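PDB 6NAL: thiol-activated cytolysin from Desulfobulbus propionicus, which probably binds cholesterol-rich membranes and assembles into large pores, as other cholesterol-dependent cytolysins do. Local coordinates for residues A[100-105]-A[198-203]; A[71-76]-A[238-243]; A[441-446]-A[464-469]; A[427-432]-A[455-460]; A[45-50]-A[387-392]. One frame throughout, in Å; residues are numbered along the deposited sequence.

Interaction 1. Residues A[100-105]-A[198-203]; sequences ITVDLP and YSVSAE
Residues 100-103 and 198-202 form an antiparallel ladder in the large, twisted sheet of the cytolysin, with strand directions 159° apart. T101 and S201 make a hydrogen-bonded pair: T101 N reaches S201 O at 3.0 Å, and S201 N returns to T101 O at 2.9 Å. Two residues on, D103 N gives a bond of 2.9 Å to S199 O, but the return bond from S199 N to D103 O is stretched to 3.4 Å and weak, as the ladder frays toward L104.

Alternating with these pairs, the non-hydrogen-bonded pairs I100-A202 and V102-V200 direct their side chains to one buried face. With CG1 beside the backbone nitrogen (chi1 -60°), the CG2 branch of I100 falls anti to that nitrogen and meets V200 CG1 at 3.6 Å. Its other branch carries CD1 over to A202 CB, also at 3.6 Å. Helix 118-133 packs on this apolar face through I125 and I128. T101, D103, S199 and S201 line the reverse face, which is more polar and partly exposed. Strand 187-202 is bonded on its far edge to strand 232-250, as expected for the central antiparallel sheet of the MACPF/CDC fold.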
# COMPACT_ATOMS: atom_id res chain seq x y z
N ILE A 100 8.54 38.65 -37.67
CA ILE A 100 8.43 37.20 -37.55
C ILE A 100 9.86 36.67 -37.54
O ILE A 100 10.67 37.06 -38.39
CB ILE A 100 7.64 36.61 -38.72
CG1 ILE A 100 6.22 37.20 -38.75
CG2 ILE A 100 7.61 35.09 -38.65
CD1 ILE A 100 5.34 36.73 -37.64
N THR A 101 10.18 35.82 -36.58
CA THR A 101 11.54 35.31 -36.42
C THR A 101 11.50 33.79 -36.41
O THR A 101 10.73 33.19 -35.67
CB THR A 101 12.16 35.85 -35.12
OG1 THR A 101 12.22 37.28 -35.20
CG2 THR A 101 13.53 35.25 -34.87
N VAL A 102 12.29 33.19 -37.29
CA VAL A 102 12.45 31.75 -37.38
C VAL A 102 13.69 31.38 -36.60
O VAL A 102 14.77 31.89 -36.90
CB VAL A 102 12.60 31.27 -38.83
CG1 VAL A 102 12.74 29.79 -38.86
CG2 VAL A 102 11.45 31.76 -39.66
N ASP A 103 13.56 30.49 -35.65
CA ASP A 103 14.69 30.05 -34.85
C ASP A 103 15.08 28.65 -35.31
O ASP A 103 14.41 27.67 -34.95
CB ASP A 103 14.37 30.04 -33.37
CG ASP A 103 15.43 29.30 -32.56
OD1 ASP A 103 16.64 29.49 -32.89
OD2 ASP A 103 15.07 28.52 -31.64
N LEU A 104 16.15 28.56 -36.15
CA LEU A 104 16.59 27.21 -36.44
C LEU A 104 17.87 26.89 -35.69
O LEU A 104 18.77 27.73 -35.64
CB LEU A 104 16.85 26.93 -37.91
CG LEU A 104 15.68 27.32 -38.77
CD1 LEU A 104 16.02 28.69 -39.34
CD2 LEU A 104 15.47 26.34 -39.87
N PRO A 105 18.01 25.66 -35.22
CA PRO A 105 19.15 25.27 -34.38
C PRO A 105 20.43 25.25 -35.18
O PRO A 105 20.45 24.81 -36.34
CB PRO A 105 18.80 23.86 -33.87
CG PRO A 105 17.40 23.54 -34.48
CD PRO A 105 17.23 24.50 -35.66
N TYR A 198 12.10 23.06 -35.26
CA TYR A 198 12.33 24.49 -35.15
C TYR A 198 11.12 25.22 -34.57
O TYR A 198 10.01 24.68 -34.48
CB TYR A 198 12.66 25.11 -36.51
CG TYR A 198 11.58 24.86 -37.56
CD1 TYR A 198 11.58 23.70 -38.32
CD2 TYR A 198 10.53 25.79 -37.80
CE1 TYR A 198 10.60 23.48 -39.30
CE2 TYR A 198 9.58 25.55 -38.76
CZ TYR A 198 9.65 24.41 -39.51
OH TYR A 198 8.69 24.15 -40.44
N SER A 199 11.33 26.50 -34.24
CA SER A 199 10.27 27.36 -33.73
C SER A 199 10.16 28.65 -34.54
O SER A 199 11.11 29.08 -35.20
CB SER A 199 10.50 27.70 -32.26
OG SER A 199 10.37 26.55 -31.45
N VAL A 200 8.98 29.27 -34.48
CA VAL A 200 8.73 30.56 -35.10
C VAL A 200 7.97 31.44 -34.12
O VAL A 200 6.88 31.08 -33.67
CB VAL A 200 7.94 30.46 -36.41
CG1 VAL A 200 7.79 31.86 -36.97
CG2 VAL A 200 8.60 29.51 -37.42
N SER A 201 8.53 32.61 -33.82
CA SER A 201 7.97 33.55 -32.87
C SER A 201 7.59 34.83 -33.59
O SER A 201 7.96 35.06 -34.76
CB SER A 201 8.97 33.80 -31.74
OG SER A 201 10.13 34.42 -32.24
N ALA A 202 6.84 35.67 -32.90
CA ALA A 202 6.41 36.95 -33.45
C ALA A 202 6.40 37.97 -32.33
O ALA A 202 5.97 37.66 -31.22
CB ALA A 202 5.03 36.82 -34.10
N GLU A 203 6.92 39.17 -32.60
CA GLU A 203 7.04 40.22 -31.58
C GLU A 203 5.76 41.04 -31.54
O GLU A 203 5.26 41.48 -32.58
CB GLU A 203 8.26 41.10 -31.86
CG GLU A 203 8.00 42.36 -32.69
CD GLU A 203 9.29 43.10 -33.10
OE1 GLU A 203 10.40 42.67 -32.69
OE2 GLU A 203 9.19 44.10 -33.86

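Interaction 2. Residues A[71-76]-A[238-243]; sequences TYPGAL and VQYGRQ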
# COMPACT_ATOMS: atom_id res chain seq x y z
N THR A 71 -3.71 29.65 -36.31
CA THR A 71 -2.87 29.64 -35.14
C THR A 71 -1.42 29.76 -35.52
O THR A 71 -0.54 29.10 -34.94
CB THR A 71 -3.04 28.37 -34.31
OG1 THR A 71 -2.79 27.25 -35.16
CG2 THR A 71 -4.38 28.24 -33.77
N TYR A 72 -1.16 30.52 -36.53
CA TYR A 72 0.19 30.77 -37.01
C TYR A 72 0.81 31.93 -36.23
O TYR A 72 0.11 32.74 -35.59
CB TYR A 72 0.17 31.09 -38.52
CG TYR A 72 -0.76 32.26 -38.85
CD1 TYR A 72 -2.12 32.04 -39.07
CD2 TYR A 72 -0.30 33.57 -38.89
CE1 TYR A 72 -3.00 33.10 -39.35
CE2 TYR A 72 -1.17 34.62 -39.13
CZ TYR A 72 -2.52 34.37 -39.36
OH TYR A 72 -3.40 35.37 -39.62
N PRO A 73 2.13 32.04 -36.28
CA PRO A 73 2.79 33.09 -35.52
C PRO A 73 2.29 34.45 -35.97
O PRO A 73 2.28 34.76 -37.16
CB PRO A 73 4.28 32.89 -35.83
CG PRO A 73 4.39 31.51 -36.29
CD PRO A 73 3.07 31.07 -36.87
N GLY A 74 1.90 35.28 -35.01
CA GLY A 74 1.35 36.58 -35.31
C GLY A 74 -0.12 36.59 -35.62
O GLY A 74 -0.66 37.67 -35.94
N ALA A 75 -0.80 35.45 -35.55
CA ALA A 75 -2.27 35.50 -35.67
C ALA A 75 -2.85 36.23 -34.47
O ALA A 75 -2.18 36.43 -33.44
CB ALA A 75 -2.87 34.09 -35.76
N LEU A 76 -4.11 36.65 -34.60
CA LEU A 76 -4.89 37.19 -33.49
C LEU A 76 -6.11 36.32 -33.26
O LEU A 76 -6.67 35.73 -34.20
CB LEU A 76 -5.32 38.59 -33.76
CG LEU A 76 -4.19 39.62 -33.79
CD1 LEU A 76 -4.91 40.95 -34.16
CD2 LEU A 76 -3.45 39.75 -32.51
N VAL A 238 4.97 29.34 -32.24
CA VAL A 238 4.56 28.01 -32.65
C VAL A 238 5.80 27.15 -32.77
O VAL A 238 6.84 27.62 -33.27
CB VAL A 238 3.80 28.00 -33.99
CG1 VAL A 238 3.27 26.61 -34.28
CG2 VAL A 238 2.67 29.01 -34.02
N GLN A 239 5.71 25.90 -32.33
CA GLN A 239 6.79 24.94 -32.47
C GLN A 239 6.42 23.96 -33.55
O GLN A 239 5.26 23.56 -33.65
CB GLN A 239 7.02 24.13 -31.20
CG GLN A 239 7.15 24.92 -29.97
CD GLN A 239 7.07 24.03 -28.69
OE1 GLN A 239 7.51 24.46 -27.64
NE2 GLN A 239 6.53 22.80 -28.79
N TYR A 240 7.40 23.52 -34.30
CA TYR A 240 7.17 22.60 -35.41
C TYR A 240 8.07 21.38 -35.26
O TYR A 240 9.24 21.50 -34.90
CB TYR A 240 7.48 23.28 -36.78
CG TYR A 240 6.64 24.48 -37.06
CD1 TYR A 240 6.96 25.68 -36.47
CD2 TYR A 240 5.53 24.42 -37.87
CE1 TYR A 240 6.21 26.79 -36.70
CE2 TYR A 240 4.76 25.55 -38.12
CZ TYR A 240 5.13 26.73 -37.53
OH TYR A 240 4.42 27.88 -37.68
N GLY A 241 7.55 20.22 -35.58
CA GLY A 241 8.38 19.06 -35.44
C GLY A 241 7.65 17.78 -35.75
O GLY A 241 6.89 17.73 -36.70
N ARG A 242 7.86 16.75 -34.92
CA ARG A 242 7.42 15.39 -35.20
C ARG A 242 6.98 14.73 -33.90
O ARG A 242 7.56 14.95 -32.85
CB ARG A 242 8.58 14.58 -35.80
CG ARG A 242 8.33 13.11 -36.04
CD ARG A 242 9.58 12.55 -36.79
NE ARG A 242 9.64 11.10 -36.86
CZ ARG A 242 9.01 10.37 -37.77
NH1 ARG A 242 8.27 10.99 -38.67
NH2 ARG A 242 9.14 9.04 -37.80
N GLN A 243 6.03 13.83 -34.01
CA GLN A 243 5.36 13.30 -32.84
C GLN A 243 4.97 11.88 -33.18
O GLN A 243 4.44 11.60 -34.26
CB GLN A 243 4.18 14.21 -32.48
CG GLN A 243 3.83 14.26 -31.05
CD GLN A 243 3.01 15.48 -30.68
OE1 GLN A 243 3.08 15.94 -29.55
NE2 GLN A 243 2.22 16.00 -31.61
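The Y240 phenol and the pyrrolidine ring of P73 approach from opposite directions, so that the hydroxyl end of the tyrosine meets the proline, with Y240 OH 3.6 Å from P73 CD. The Y240 ring also meets the ring of Y198, their planes about 15° apart. Y72 turns its side chain away from strand 238-243, and one face of its ring is covered by A75 CB, 3.6 Å above the plane and over the centre.

V238 supplies the closest packing. CG1 is anti to the backbone nitrogen (chi1 -174°), which leaves CG2 beside that nitrogen and facing the loop, where it touches two parts of it, T71 O at 3.3 Å and P73 CD at 3.5 Å. The proline and valine side chains cross at roughly a right angle. No hydrogen bond joins the two segments, and the loop takes its shape from its own type II beta turn, Y72 to A75, closed by A75 N to Y72 O at 2.9 Å. P73 takes the second corner of that turn and G74, with a phi of 84°, the third.

Helix 118-133 covers the contact, V121 touching Y72 and P73 while I125 touches Y240. V200 of strand 187-202 packs on both P73 and Y240, Y336 of strand 332-340 borders T71 and V238, and G74 and A75 bond through their backbones to V235 on strand 232-250.

Interaction 3. Residues A[441-446]-A[464-469]; sequences RTSGYK and LHQTFS
F468 lays its ring over the backbone of G444, whose CA stands 4.0 Å from the ring centroid and 14° off the normal, a CH-pi contact with one face. The ring gets there because CG is trans to the backbone nitrogen of F468 (chi1 179°), which extends it across to residues 443-446. Here the glycine presents only its backbone, and the aromatic ring can settle directly on it. Just before G444, the carbonyl oxygen S443 O comes within 3.3 Å of F468 CB. K446 runs past the ring in the opposite direction, its CE 4.2 Å from F468 CE1.

At the other end the contact turns polar. Q466 extends beyond CG, bringing its amide alongside R441, with Q466 NE2 3.9 Å from R441 CB. A water bridges the segments: it donates to Q466 OE1 at 2.7 Å and lies 2.7 Å from S443 OG, a hydroxyl that has T429 as a further partner. The amide is further fixed by bonds from NE2 to the carbonyls of G431 and T463. R441 directs its charge elsewhere, into a salt bridge with E438.

By sequence, R441 closes the tryptophan-rich undecapeptide loop known from related cytolysins, and T463 and L464 match the threonine-leucine pair that recognises cholesterol in them. The chain turns a corner at S443, and F468 and Q466 close over it from the facing sheet. Such packing between sheets is that of the C-terminal beta-sandwich, the probable membrane-binding domain.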
# COMPACT_ATOMS: atom_id res chain seq x y z
N ARG A 441 9.54 -32.05 23.72
CA ARG A 441 10.62 -31.12 23.44
C ARG A 441 10.24 -30.40 22.16
O ARG A 441 9.76 -31.01 21.21
CB ARG A 441 11.95 -31.84 23.29
CG ARG A 441 13.15 -30.96 23.58
CD ARG A 441 13.56 -30.93 25.08
NE ARG A 441 14.28 -32.13 25.52
CZ ARG A 441 15.52 -32.47 25.13
NH1 ARG A 441 16.18 -31.69 24.29
NH2 ARG A 441 16.10 -33.57 25.57
N THR A 442 10.42 -29.09 22.14
CA THR A 442 10.08 -28.32 20.96
C THR A 442 11.31 -28.23 20.08
O THR A 442 12.31 -27.64 20.49
CB THR A 442 9.60 -26.92 21.34
OG1 THR A 442 8.38 -27.03 22.08
CG2 THR A 442 9.36 -26.10 20.07
N SER A 443 11.24 -28.77 18.88
CA SER A 443 12.38 -28.68 17.97
C SER A 443 12.32 -27.47 17.06
O SER A 443 13.29 -27.18 16.36
CB SER A 443 12.49 -29.95 17.13
OG SER A 443 11.28 -30.21 16.44
N GLY A 444 11.20 -26.75 17.05
CA GLY A 444 11.06 -25.61 16.17
C GLY A 444 9.81 -24.84 16.47
O GLY A 444 8.78 -25.44 16.73
N TYR A 445 9.87 -23.52 16.43
CA TYR A 445 8.73 -22.64 16.71
C TYR A 445 8.99 -21.36 15.91
O TYR A 445 9.69 -20.46 16.38
CB TYR A 445 8.56 -22.32 18.18
CG TYR A 445 7.23 -21.75 18.59
CD1 TYR A 445 6.19 -21.56 17.67
CD2 TYR A 445 6.98 -21.46 19.93
CE1 TYR A 445 4.94 -21.08 18.10
CE2 TYR A 445 5.77 -20.99 20.36
CZ TYR A 445 4.76 -20.81 19.44
OH TYR A 445 3.58 -20.32 19.93
N LYS A 446 8.44 -21.32 14.71
CA LYS A 446 8.55 -20.20 13.79
C LYS A 446 7.17 -19.56 13.72
O LYS A 446 6.18 -20.24 13.46
CB LYS A 446 9.02 -20.70 12.42
CG LYS A 446 10.34 -21.60 12.55
CD LYS A 446 11.61 -20.77 12.35
CE LYS A 446 12.90 -21.55 12.63
NZ LYS A 446 13.11 -21.78 14.09
N LEU A 464 16.38 -38.13 22.06
CA LEU A 464 17.20 -37.15 22.76
C LEU A 464 18.05 -36.30 21.82
O LEU A 464 18.75 -35.41 22.30
CB LEU A 464 18.09 -37.87 23.78
CG LEU A 464 17.28 -38.52 24.90
CD1 LEU A 464 16.88 -39.96 24.60
CD2 LEU A 464 18.04 -38.52 26.24
N HIS A 465 18.00 -36.55 20.51
CA HIS A 465 18.67 -35.68 19.53
C HIS A 465 17.72 -35.43 18.35
O HIS A 465 17.73 -36.15 17.35
CB HIS A 465 19.99 -36.25 19.05
CG HIS A 465 20.82 -35.24 18.32
ND1 HIS A 465 21.79 -34.49 18.94
CD2 HIS A 465 20.79 -34.83 17.03
CE1 HIS A 465 22.34 -33.67 18.05
NE2 HIS A 465 21.74 -33.86 16.89
N GLN A 466 16.93 -34.37 18.46
CA GLN A 466 15.83 -34.14 17.54
C GLN A 466 16.24 -33.04 16.58
O GLN A 466 16.62 -31.95 17.01
CB GLN A 466 14.56 -33.71 18.28
CG GLN A 466 13.93 -34.76 19.16
CD GLN A 466 12.65 -34.24 19.84
OE1 GLN A 466 12.00 -33.26 19.42
NE2 GLN A 466 12.29 -34.89 20.89
N THR A 467 16.14 -33.30 15.30
CA THR A 467 16.63 -32.39 14.29
C THR A 467 15.45 -31.71 13.63
O THR A 467 14.34 -32.26 13.57
CB THR A 467 17.45 -33.13 13.24
OG1 THR A 467 16.58 -34.02 12.55
CG2 THR A 467 18.63 -33.90 13.93
N PHE A 468 15.70 -30.49 13.16
CA PHE A 468 14.68 -29.64 12.56
C PHE A 468 15.32 -28.86 11.44
O PHE A 468 16.40 -28.29 11.61
CB PHE A 468 14.11 -28.67 13.58
CG PHE A 468 13.05 -27.74 13.02
CD1 PHE A 468 13.39 -26.52 12.46
CD2 PHE A 468 11.71 -28.05 13.12
CE1 PHE A 468 12.41 -25.64 12.00
CE2 PHE A 468 10.73 -27.18 12.65
CZ PHE A 468 11.08 -25.98 12.11
N SER A 469 14.64 -28.81 10.32
CA SER A 469 15.10 -28.01 9.21
C SER A 469 13.86 -27.50 8.52
O SER A 469 12.88 -28.25 8.33
CB SER A 469 15.99 -28.80 8.24
OG SER A 469 15.21 -29.31 7.17
O HOH W 1 10.97 -32.82 16.99

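Interaction 4. Residues A[427-432]-A[455-460]; sequences IKTEGC and RTVSIG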
# COMPACT_ATOMS: atom_id res chain seq x y z
N ILE A 427 4.35 -22.22 12.64
CA ILE A 427 4.63 -23.65 12.58
C ILE A 427 5.40 -24.03 13.81
O ILE A 427 6.43 -23.41 14.09
CB ILE A 427 5.45 -24.06 11.35
CG1 ILE A 427 4.72 -23.67 10.08
CG2 ILE A 427 5.69 -25.57 11.33
CD1 ILE A 427 5.60 -23.89 8.82
N LYS A 428 4.96 -25.07 14.52
CA LYS A 428 5.63 -25.58 15.71
C LYS A 428 5.73 -27.09 15.61
O LYS A 428 4.76 -27.75 15.25
CB LYS A 428 4.88 -25.22 17.01
CG LYS A 428 5.63 -25.51 18.29
CD LYS A 428 4.72 -25.81 19.44
CE LYS A 428 4.32 -24.54 20.19
NZ LYS A 428 3.38 -24.85 21.31
N THR A 429 6.89 -27.64 15.96
CA THR A 429 7.08 -29.09 15.98
C THR A 429 7.56 -29.54 17.36
O THR A 429 8.48 -28.95 17.93
CB THR A 429 8.11 -29.52 14.92
OG1 THR A 429 9.37 -28.86 15.13
CG2 THR A 429 7.63 -29.19 13.56
N GLU A 430 6.96 -30.62 17.87
CA GLU A 430 7.40 -31.18 19.14
C GLU A 430 7.65 -32.67 19.00
O GLU A 430 6.98 -33.37 18.24
CB GLU A 430 6.38 -30.92 20.22
CG GLU A 430 6.13 -29.46 20.49
CD GLU A 430 4.84 -29.24 21.27
OE1 GLU A 430 3.76 -29.44 20.69
OE2 GLU A 430 4.92 -28.88 22.46
N GLY A 431 8.63 -33.16 19.73
CA GLY A 431 8.94 -34.56 19.71
C GLY A 431 8.88 -35.08 21.11
O GLY A 431 9.41 -34.43 22.02
N CYS A 432 8.19 -36.20 21.32
CA CYS A 432 8.12 -36.81 22.65
C CYS A 432 9.42 -37.54 22.97
O CYS A 432 9.79 -38.49 22.27
CB CYS A 432 6.96 -37.78 22.72
SG CYS A 432 6.87 -38.61 24.33
N ARG A 455 7.08 -24.34 1.35
CA ARG A 455 7.77 -24.35 2.63
C ARG A 455 7.76 -25.78 3.14
O ARG A 455 6.70 -26.41 3.19
CB ARG A 455 7.10 -23.40 3.63
CG ARG A 455 7.91 -23.25 4.90
CD ARG A 455 7.33 -22.29 5.87
NE ARG A 455 7.24 -20.93 5.33
CZ ARG A 455 8.22 -20.05 5.39
NH1 ARG A 455 9.38 -20.39 5.92
NH2 ARG A 455 8.05 -18.83 4.90
N THR A 456 8.94 -26.30 3.49
CA THR A 456 9.10 -27.68 3.94
C THR A 456 9.67 -27.66 5.34
O THR A 456 10.66 -26.97 5.59
CB THR A 456 10.04 -28.45 3.02
OG1 THR A 456 9.53 -28.46 1.69
CG2 THR A 456 10.17 -29.88 3.46
N VAL A 457 9.06 -28.39 6.26
CA VAL A 457 9.64 -28.56 7.58
C VAL A 457 9.85 -30.05 7.81
O VAL A 457 8.89 -30.83 7.75
CB VAL A 457 8.80 -27.92 8.71
CG1 VAL A 457 8.31 -26.54 8.30
CG2 VAL A 457 7.66 -28.75 9.10
N SER A 458 11.10 -30.44 8.03
CA SER A 458 11.48 -31.84 8.25
C SER A 458 11.95 -32.00 9.68
O SER A 458 12.77 -31.21 10.15
CB SER A 458 12.60 -32.28 7.30
OG SER A 458 12.29 -31.96 5.97
N ILE A 459 11.44 -32.98 10.37
CA ILE A 459 12.04 -33.34 11.63
C ILE A 459 12.57 -34.75 11.48
O ILE A 459 12.00 -35.58 10.76
CB ILE A 459 11.08 -33.22 12.83
CG1 ILE A 459 9.83 -34.05 12.62
CG2 ILE A 459 10.76 -31.77 13.11
CD1 ILE A 459 8.95 -34.05 13.85
N GLY A 460 13.67 -35.03 12.15
CA GLY A 460 14.21 -36.36 12.19
C GLY A 460 14.95 -36.57 13.49
O GLY A 460 14.72 -35.86 14.48
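I427 and V457 meet end to end through their terminal methyls across two nearly parallel strands, whose directions differ by 11° and whose axes approach to 9.1 Å. The contact atoms are I427 CD1 and V457 CG1, 3.8 Å apart. I427 continues straight at chi2 (172°), so the same terminal methyl also meets the aliphatic part of R455 at an oblique angle, with I427 CD1 3.8 Å from R455 CD.

The second pair is oriented differently. T429 and I459 lie alongside each other, running in opposing senses, and the I459 CG2 branch lies beside the threonine, 3.8 Å from T429 OG1 and 3.9 Å from T429 CB. Between the two pairs, T429 CG2 and V457 CG2 come no nearer than 4.5 Å. The alternate residues K428, T456 and S458 point away from this layer, K428 toward the second subunit, where its NZ bonds to the carbonyl of F146. I427, T429, R455, V457 and I459 fill the layer between the two sheets of the C-terminal beta-sandwich, together with F380, F468 and M470.

No hydrogen bond crosses from one segment to the other. The polar atoms that enter this layer are satisfied by other partners: T429 OG1 pairs with the hydroxyl of S443, and the R455 guanidinium reaches D474 in a salt bridge and the carbonyl of A450. Cohesion between the strands therefore rests on van der Waals packing of methyl and methylene groups, with the buried hydroxyl and the arginine charge each satisfied by a partner outside the two strands.

Interaction 5. Residues A[45-50]-A[387-392]; sequences YIVMTR and ISYENG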
# COMPACT_ATOMS: atom_id res chain seq x y z
N TYR A 45 -4.90 -15.07 -5.33
CA TYR A 45 -5.79 -14.14 -4.66
C TYR A 45 -5.55 -12.76 -5.24
O TYR A 45 -4.41 -12.28 -5.25
CB TYR A 45 -5.50 -14.09 -3.17
CG TYR A 45 -6.44 -13.21 -2.34
CD1 TYR A 45 -7.83 -13.31 -2.45
CD2 TYR A 45 -5.92 -12.33 -1.41
CE1 TYR A 45 -8.66 -12.56 -1.65
CE2 TYR A 45 -6.75 -11.56 -0.63
CZ TYR A 45 -8.11 -11.67 -0.76
OH TYR A 45 -8.91 -10.89 0.01
N ILE A 46 -6.62 -12.13 -5.71
CA ILE A 46 -6.48 -10.92 -6.51
C ILE A 46 -7.27 -9.84 -5.80
O ILE A 46 -8.48 -9.96 -5.65
CB ILE A 46 -6.96 -11.12 -7.95
CG1 ILE A 46 -6.09 -12.19 -8.61
CG2 ILE A 46 -6.85 -9.83 -8.68
CD1 ILE A 46 -6.67 -12.83 -9.81
N VAL A 47 -6.58 -8.82 -5.32
CA VAL A 47 -7.22 -7.72 -4.61
C VAL A 47 -7.10 -6.45 -5.44
O VAL A 47 -5.99 -6.07 -5.85
CB VAL A 47 -6.60 -7.52 -3.22
CG1 VAL A 47 -7.25 -6.33 -2.50
CG2 VAL A 47 -6.71 -8.76 -2.37
N MSE A 48 -8.22 -5.77 -5.63
CA MSE A 48 -8.25 -4.56 -6.41
C MSE A 48 -8.73 -3.43 -5.53
O MSE A 48 -9.83 -3.44 -5.00
CB MSE A 48 -9.14 -4.69 -7.64
CG MSE A 48 -9.19 -3.35 -8.42
SE MSE A 48 -9.40 -3.48 -10.34
CE MSE A 48 -10.59 -1.97 -10.54
N THR A 49 -7.88 -2.42 -5.38
CA THR A 49 -8.15 -1.24 -4.58
C THR A 49 -8.24 -0.02 -5.50
O THR A 49 -7.62 0.02 -6.56
CB THR A 49 -7.07 -1.09 -3.49
OG1 THR A 49 -7.45 -0.04 -2.60
CG2 THR A 49 -5.69 -0.83 -4.09
N ARG A 50 -9.05 0.97 -5.12
CA ARG A 50 -9.31 2.12 -5.96
C ARG A 50 -9.09 3.38 -5.15
O ARG A 50 -9.42 3.45 -3.97
CB ARG A 50 -10.72 2.10 -6.55
CG ARG A 50 -10.86 1.06 -7.67
CD ARG A 50 -12.29 0.91 -8.16
NE ARG A 50 -13.15 0.64 -7.02
CZ ARG A 50 -14.46 0.51 -7.07
NH1 ARG A 50 -15.12 0.64 -8.22
NH2 ARG A 50 -15.11 0.25 -5.96
N ILE A 387 -7.36 -13.60 4.90
CA ILE A 387 -7.81 -12.24 4.66
C ILE A 387 -8.97 -12.28 3.71
O ILE A 387 -8.98 -13.04 2.74
CB ILE A 387 -6.65 -11.39 4.12
CG1 ILE A 387 -5.86 -10.80 5.29
CG2 ILE A 387 -7.13 -10.23 3.32
CD1 ILE A 387 -5.58 -11.81 6.39
N SER A 388 -9.97 -11.46 3.99
CA SER A 388 -11.15 -11.34 3.15
C SER A 388 -11.58 -9.87 3.12
O SER A 388 -11.34 -9.11 4.06
CB SER A 388 -12.23 -12.29 3.70
OG SER A 388 -13.18 -12.56 2.70
N TYR A 389 -12.13 -9.44 1.99
CA TYR A 389 -12.75 -8.12 1.90
C TYR A 389 -14.23 -8.33 1.63
O TYR A 389 -14.60 -8.91 0.61
CB TYR A 389 -12.14 -7.24 0.83
CG TYR A 389 -10.72 -6.85 1.15
CD1 TYR A 389 -10.43 -5.68 1.78
CD2 TYR A 389 -9.66 -7.66 0.78
CE1 TYR A 389 -9.11 -5.31 2.02
CE2 TYR A 389 -8.35 -7.32 1.02
CZ TYR A 389 -8.08 -6.14 1.64
OH TYR A 389 -6.76 -5.81 1.91
N GLU A 390 -15.06 -7.87 2.55
CA GLU A 390 -16.49 -8.15 2.55
C GLU A 390 -17.13 -6.79 2.78
O GLU A 390 -17.12 -6.29 3.91
CB GLU A 390 -16.89 -9.16 3.63
CG GLU A 390 -16.02 -10.42 3.64
CD GLU A 390 -16.58 -11.60 4.45
OE1 GLU A 390 -16.48 -12.73 3.93
OE2 GLU A 390 -17.09 -11.43 5.60
N ASN A 391 -17.68 -6.21 1.71
CA ASN A 391 -18.08 -4.81 1.67
C ASN A 391 -16.82 -3.97 1.91
O ASN A 391 -15.77 -4.26 1.30
CB ASN A 391 -19.23 -4.63 2.66
CG ASN A 391 -20.50 -5.42 2.23
OD1 ASN A 391 -20.67 -6.59 2.59
ND2 ASN A 391 -21.36 -4.77 1.44
N GLY A 392 -16.86 -2.95 2.76
CA GLY A 392 -15.67 -2.15 2.98
C GLY A 392 -14.91 -2.48 4.25
O GLY A 392 -14.54 -1.59 5.02
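With CG trans to its backbone nitrogen (chi1 -176°), Y45 extends its phenol toward strand 387-389, while Y389, at chi1 -67°, brings its ring round to meet it. The two side chains cross at about a right angle, and Y45 OH comes to the edge of the Y389 ring, near its plane, 3.4 Å from Y389 CD2. This is the junction between the long sheet containing strand 44-59 and the four-stranded sheet of the C-terminal beta-sandwich. The strands lie 9.5 Å apart at their closest and diverge by 44°, so that no backbone bond joins them and the side chains of the first strand do the reaching.

I387 adds a second surface to the tyrosine: its CG2 methyl lies 3.8 Å from Y45 OH and 4.2 Å from Y45 CE2. The phenol hydroxyl makes no hydrogen bond across the contact, but it has a partner in E38, whose OE1 also accepts the backbone N-H of Y389. One carboxylate oxygen thus links the hydroxyl of Y45 to the backbone of Y389. Y389 also packs on E51 of the second subunit. The remaining contact is apolar, where V47 meets the Y389 ring obliquely, with both methyls near one carbon: V47 CG1 is 3.8 Å from Y389 CE2, and V47 CG2 is 4.0 Å from the same carbon.

How the interactions relate
From the N terminus, residues 45-50 open interaction 5, whose loop closes only at 387-392 and joins the long sheet to the four-stranded sheet of the C-terminal sandwich. Inside it, interaction 2 spans 71-76 to 238-243, and interaction 1 is nested within that in turn. These two share the large antiparallel sheet, where V200 O and V238 N probably bond at 2.9 Å. Beyond 392, interactions 4 and 3 cross, their segments alternating as 427-432, 441-446, 455-460 and 464-469, and both join the facing sheets of the sandwich. They touch directly, whereas the centres of interactions 1 and 3 lie about 80 Å apart, on opposite sides of the chain's centre.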